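Local coordinates for putative exported protein (Bordetella pertussis Tohama I, PDB 2PFY), which binds pyroglutamic acid as an extracytoplasmic solute receptor of the DctP family, probably delivering it to a tripartite ATP-independent periplasmic transporter, at residues A133-Y145 with M156-V168. Residues are numbered along the deposited sequence; the frame is centred on the assembly and turned at random.
Sequences ALADLKGTRFRAY and MGAVPTTVQTPEV. With PCA (pyroglutamic acid), chain E.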
loop_
_atom_site.group_PDB
_atom_site.type_symbol
_atom_site.label_atom_id
_atom_site.label_comp_id
_atom_site.label_asym_id
_atom_site.label_seq_id
_atom_site.Cartn_x
_atom_site.Cartn_y
_atom_site.Cartn_z
ATOM N N ALA A 133 -6.844 21.034 -12.676
ATOM C CA ALA A 133 -5.763 21.680 -11.918
ATOM C C ALA A 133 -6.078 21.619 -10.421
ATOM O O ALA A 133 -7.214 21.418 -10.054
ATOM C CB ALA A 133 -5.599 23.163 -12.369
ATOM N N LEU A 134 -5.071 21.820 -9.568
ATOM C CA LEU A 134 -5.277 21.814 -8.097
ATOM C C LEU A 134 -6.393 22.715 -7.584
ATOM O O LEU A 134 -7.099 22.355 -6.625
ATOM C CB LEU A 134 -3.971 22.074 -7.336
ATOM C CG LEU A 134 -2.964 20.911 -7.326
ATOM C CD1 LEU A 134 -1.686 21.285 -6.592
ATOM C CD2 LEU A 134 -3.578 19.607 -6.757
ATOM N N ALA A 135 -6.597 23.862 -8.254
ATOM C CA ALA A 135 -7.659 24.802 -7.903
ATOM C C ALA A 135 -9.033 24.139 -7.794
ATOM O O ALA A 135 -9.861 24.541 -6.976
ATOM C CB ALA A 135 -7.708 25.997 -8.921
ATOM N N ASP A 136 -9.270 23.130 -8.632
ATOM C CA ASP A 136 -10.536 22.397 -8.643
ATOM C C ASP A 136 -10.760 21.631 -7.319
ATOM O O ASP A 136 -11.913 21.368 -6.916
ATOM C CB ASP A 136 -10.604 21.481 -9.897
ATOM C CG ASP A 136 -10.747 22.279 -11.177
ATOM O OD1 ASP A 136 -11.422 23.344 -11.117
ATOM O OD2 ASP A 136 -10.197 21.869 -12.231
ATOM N N LEU A 137 -9.660 21.360 -6.623
ATOM C CA LEU A 137 -9.689 20.600 -5.385
ATOM C C LEU A 137 -9.521 21.464 -4.121
ATOM O O LEU A 137 -9.468 20.954 -3.003
ATOM C CB LEU A 137 -8.660 19.449 -5.458
ATOM C CG LEU A 137 -9.007 18.364 -6.488
ATOM C CD1 LEU A 137 -7.766 17.505 -6.810
ATOM C CD2 LEU A 137 -10.185 17.490 -6.011
ATOM N N LYS A 138 -9.485 22.786 -4.301
ATOM C CA LYS A 138 -9.276 23.694 -3.179
ATOM C C LYS A 138 -10.444 23.583 -2.214
ATOM O O LYS A 138 -11.603 23.751 -2.616
ATOM C CB LYS A 138 -9.114 25.157 -3.668
ATOM C CG LYS A 138 -8.940 26.137 -2.530
ATOM C CD LYS A 138 -7.553 26.088 -1.948
ATOM C CE LYS A 138 -7.490 27.028 -0.777
ATOM N NZ LYS A 138 -6.296 26.778 0.008
ATOM N N GLY A 139 -10.143 23.270 -0.951
ATOM C CA GLY A 139 -11.171 23.101 0.067
ATOM C C GLY A 139 -12.002 21.822 -0.034
ATOM O O GLY A 139 -12.907 21.605 0.775
ATOM N N THR A 140 -11.709 20.985 -1.030
ATOM C CA THR A 140 -12.365 19.686 -1.183
ATOM C C THR A 140 -11.980 18.750 -0.026
ATOM O O THR A 140 -10.811 18.687 0.358
ATOM C CB THR A 140 -12.036 19.064 -2.582
ATOM O OG1 THR A 140 -12.665 19.860 -3.602
ATOM C CG2 THR A 140 -12.566 17.647 -2.715
ATOM N N ARG A 141 -12.982 18.072 0.535
ATOM C CA ARG A 141 -12.792 17.019 1.553
ATOM C C ARG A 141 -12.210 15.826 0.821
ATOM O O ARG A 141 -12.889 15.161 0.057
ATOM C CB ARG A 141 -14.115 16.645 2.214
ATOM C CG ARG A 141 -14.791 17.841 2.928
ATOM C CD ARG A 141 -16.239 17.506 3.336
ATOM N NE ARG A 141 -16.804 18.535 4.217
ATOM C CZ ARG A 141 -17.947 18.412 4.888
ATOM N NH1 ARG A 141 -18.648 17.294 4.809
ATOM N NH2 ARG A 141 -18.387 19.410 5.645
ATOM N N PHE A 142 -10.921 15.625 0.998
ATOM C CA PHE A 142 -10.203 14.714 0.131
ATOM C C PHE A 142 -9.681 13.574 1.015
ATOM O O PHE A 142 -9.010 13.809 2.025
ATOM C CB PHE A 142 -9.076 15.470 -0.572
ATOM C CG PHE A 142 -8.417 14.695 -1.696
ATOM C CD1 PHE A 142 -8.737 14.968 -3.030
ATOM C CD2 PHE A 142 -7.470 13.686 -1.414
ATOM C CE1 PHE A 142 -8.113 14.264 -4.064
ATOM C CE2 PHE A 142 -6.855 12.952 -2.451
ATOM C CZ PHE A 142 -7.171 13.239 -3.771
ATOM N N ARG A 143 -10.020 12.345 0.654
ATOM C CA ARG A 143 -9.579 11.184 1.436
ATOM C C ARG A 143 -8.066 11.071 1.524
ATOM O O ARG A 143 -7.370 11.129 0.501
ATOM C CB ARG A 143 -10.119 9.883 0.827
ATOM C CG ARG A 143 -9.658 8.623 1.604
ATOM C CD ARG A 143 -10.002 7.358 0.903
ATOM N NE ARG A 143 -9.453 6.234 1.673
ATOM C CZ ARG A 143 -8.751 5.234 1.152
ATOM N NH1 ARG A 143 -8.587 5.166 -0.164
ATOM N NH2 ARG A 143 -8.260 4.267 1.951
ATOM N N ALA A 144 -7.554 10.890 2.741
ATOM C CA ALA A 144 -6.153 10.491 2.949
ATOM C C ALA A 144 -6.160 9.110 3.608
ATOM O O ALA A 144 -7.139 8.750 4.232
ATOM C CB ALA A 144 -5.430 11.485 3.874
ATOM N N TYR A 145 -5.083 8.334 3.460
ATOM C CA TYR A 145 -5.079 6.980 4.033
ATOM C C TYR A 145 -3.792 6.626 4.763
ATOM O O TYR A 145 -3.577 5.470 5.157
ATOM C CB TYR A 145 -5.446 5.917 2.982
ATOM C CG TYR A 145 -4.545 5.834 1.776
ATOM C CD1 TYR A 145 -3.210 5.430 1.898
ATOM C CD2 TYR A 145 -5.039 6.115 0.491
ATOM C CE1 TYR A 145 -2.398 5.341 0.806
ATOM C CE2 TYR A 145 -4.216 6.038 -0.626
ATOM C CZ TYR A 145 -2.892 5.655 -0.464
ATOM O OH TYR A 145 -2.035 5.546 -1.528
HETATM N N MSE A 156 -1.907 20.016 -1.653
HETATM C CA MSE A 156 -2.774 20.206 -2.813
HETATM C C MSE A 156 -3.794 21.341 -2.593
HETATM O O MSE A 156 -4.435 21.791 -3.541
HETATM C CB MSE A 156 -3.520 18.903 -3.144
HETATM C CG MSE A 156 -2.685 17.826 -3.795
HETATM SE SE MSE A 156 -3.604 16.089 -3.749
HETATM C CE MSE A 156 -5.371 16.450 -4.467
ATOM N N GLY A 157 -3.944 21.782 -1.340
ATOM C CA GLY A 157 -4.957 22.764 -0.966
ATOM C C GLY A 157 -6.287 22.144 -0.602
ATOM O O GLY A 157 -7.290 22.857 -0.445
ATOM N N ALA A 158 -6.314 20.807 -0.483
ATOM C CA ALA A 158 -7.536 20.093 -0.134
ATOM C C ALA A 158 -7.594 19.941 1.377
ATOM O O ALA A 158 -6.629 20.275 2.056
ATOM C CB ALA A 158 -7.562 18.715 -0.826
ATOM N N VAL A 159 -8.711 19.449 1.903
ATOM C CA VAL A 159 -8.820 19.240 3.349
ATOM C C VAL A 159 -8.701 17.715 3.595
ATOM O O VAL A 159 -9.623 16.964 3.315
ATOM C CB VAL A 159 -10.117 19.844 3.931
ATOM C CG1 VAL A 159 -10.259 19.524 5.425
ATOM C CG2 VAL A 159 -10.159 21.406 3.684
ATOM N N PRO A 160 -7.532 17.268 4.072
ATOM C CA PRO A 160 -7.344 15.826 4.242
ATOM C C PRO A 160 -8.270 15.253 5.298
ATOM O O PRO A 160 -8.508 15.870 6.338
ATOM C CB PRO A 160 -5.872 15.679 4.611
ATOM C CG PRO A 160 -5.329 17.063 4.780
ATOM C CD PRO A 160 -6.360 18.063 4.455
ATOM N N THR A 161 -8.829 14.088 4.994
ATOM C CA THR A 161 -9.734 13.407 5.879
ATOM C C THR A 161 -9.334 11.919 5.813
ATOM O O THR A 161 -9.451 11.272 4.760
ATOM C CB THR A 161 -11.210 13.657 5.450
ATOM O OG1 THR A 161 -11.395 15.062 5.090
ATOM C CG2 THR A 161 -12.136 13.305 6.564
ATOM N N THR A 162 -8.810 11.407 6.921
ATOM C CA THR A 162 -8.314 10.023 6.977
ATOM C C THR A 162 -9.485 9.061 6.963
ATOM O O THR A 162 -10.363 9.126 7.828
ATOM C CB THR A 162 -7.430 9.781 8.236
ATOM O OG1 THR A 162 -6.290 10.626 8.155
ATOM C CG2 THR A 162 -6.945 8.310 8.324
ATOM N N VAL A 163 -9.517 8.175 5.972
ATOM C CA VAL A 163 -10.563 7.155 5.922
ATOM C C VAL A 163 -9.892 5.852 5.513
ATOM O O VAL A 163 -9.204 5.805 4.491
ATOM C CB VAL A 163 -11.705 7.511 4.914
ATOM C CG1 VAL A 163 -12.770 6.415 4.898
ATOM C CG2 VAL A 163 -12.378 8.855 5.272
ATOM N N GLN A 164 -10.074 4.805 6.315
ATOM C CA GLN A 164 -9.424 3.541 6.011
ATOM C C GLN A 164 -10.239 2.880 4.905
ATOM O O GLN A 164 -11.432 3.199 4.738
ATOM C CB GLN A 164 -9.327 2.653 7.269
ATOM C CG GLN A 164 -8.419 3.223 8.424
ATOM C CD GLN A 164 -7.032 3.611 7.962
ATOM O OE1 GLN A 164 -6.468 2.992 7.045
ATOM N NE2 GLN A 164 -6.462 4.648 8.592
ATOM N N THR A 165 -9.636 1.933 4.190
ATOM C CA THR A 165 -10.234 1.419 2.951
ATOM C C THR A 165 -11.689 0.886 3.050
ATOM O O THR A 165 -12.529 1.204 2.184
ATOM C CB THR A 165 -9.301 0.421 2.207
ATOM O OG1 THR A 165 -7.916 0.644 2.594
ATOM C CG2 THR A 165 -9.446 0.604 0.656
ATOM N N PRO A 166 -11.998 0.040 4.060
ATOM C CA PRO A 166 -13.347 -0.492 4.205
ATOM C C PRO A 166 -14.433 0.536 4.448
ATOM O O PRO A 166 -15.594 0.235 4.257
ATOM C CB PRO A 166 -13.228 -1.391 5.470
ATOM C CG PRO A 166 -11.759 -1.801 5.473
ATOM C CD PRO A 166 -11.087 -0.522 5.088
ATOM N N GLU A 167 -14.072 1.725 4.906
ATOM C CA GLU A 167 -15.045 2.766 5.256
ATOM C C GLU A 167 -15.258 3.776 4.103
ATOM O O GLU A 167 -16.041 4.726 4.249
ATOM C CB GLU A 167 -14.547 3.528 6.481
ATOM C CG GLU A 167 -14.766 2.784 7.825
ATOM C CD GLU A 167 -13.890 1.593 7.978
ATOM O OE1 GLU A 167 -12.668 1.723 7.750
ATOM O OE2 GLU A 167 -14.414 0.526 8.346
ATOM N N VAL A 168 -14.556 3.584 2.985
ATOM C CA VAL A 168 -14.592 4.561 1.874
ATOM C C VAL A 168 -16.015 4.755 1.327
ATOM O O VAL A 168 -16.463 5.898 1.240
ATOM C CB VAL A 168 -13.579 4.240 0.773
ATOM C CG1 VAL A 168 -13.884 5.008 -0.575
ATOM C CG2 VAL A 168 -12.176 4.498 1.251
HETATM N N PCA E . -5.421 1.156 -2.016
HETATM C CA PCA E . -5.128 1.389 -0.582
HETATM C CB PCA E . -3.748 1.981 -0.437
HETATM C CG PCA E . -3.230 2.180 -1.830
HETATM C CD PCA E . -4.286 1.629 -2.729
HETATM O OE PCA E . -4.175 1.541 -3.948
HETATM C C PCA E . -6.163 2.319 0.020
HETATM O O PCA E . -6.302 2.492 1.237
HETATM O OXT PCA E . -6.895 2.928 -0.738
HETATM O O HOH W 1 -6.217 23.640 -4.506
#
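Strands 141-144 and 159-162 run parallel, their axes 44° apart, as the two strands of a beta-alpha-beta unit connected by helix 147-155; backbone hydrogen bonds join them from T140 O-V159 N to A144 O-V163 N, and G139 N donates to G157 O (2.9 Å) ahead of both strands. V159 O accepts from F142 N and T161 OG1, which reach it from opposite faces of its carbonyl plane. At the turn end, selenomethionine M156 bends at chi3 (51°) and lays CE over one face of the F142 ring, 3.9 Å from its centroid, a CH-pi contact, with SE farther above the same face in a Met-aromatic contact. L137 CD1 meets CE; L134 CD2 packs on M156 CG. F142 CB also rests on A158 CB (3.6 Å).

At the other end lies the pyroglutamate pocket. R143, extended from CG to NE, turns one guanidinium edge to V163 O, gripped in plane by NE (2.9 Å) and NH2. V168 CG2 lies over one face near its rim and Y145 CD2 over the opposite one, which limits its tilt. The tyrosine ring also carries ligand CB over a face. R143 holds the ligand carboxylate with two nitrogens, NH1 to OXT (2.9 Å) and NH2 to O (2.7 Å), the latter oxygen also accepting from T165 OG1 at 2.8 Å.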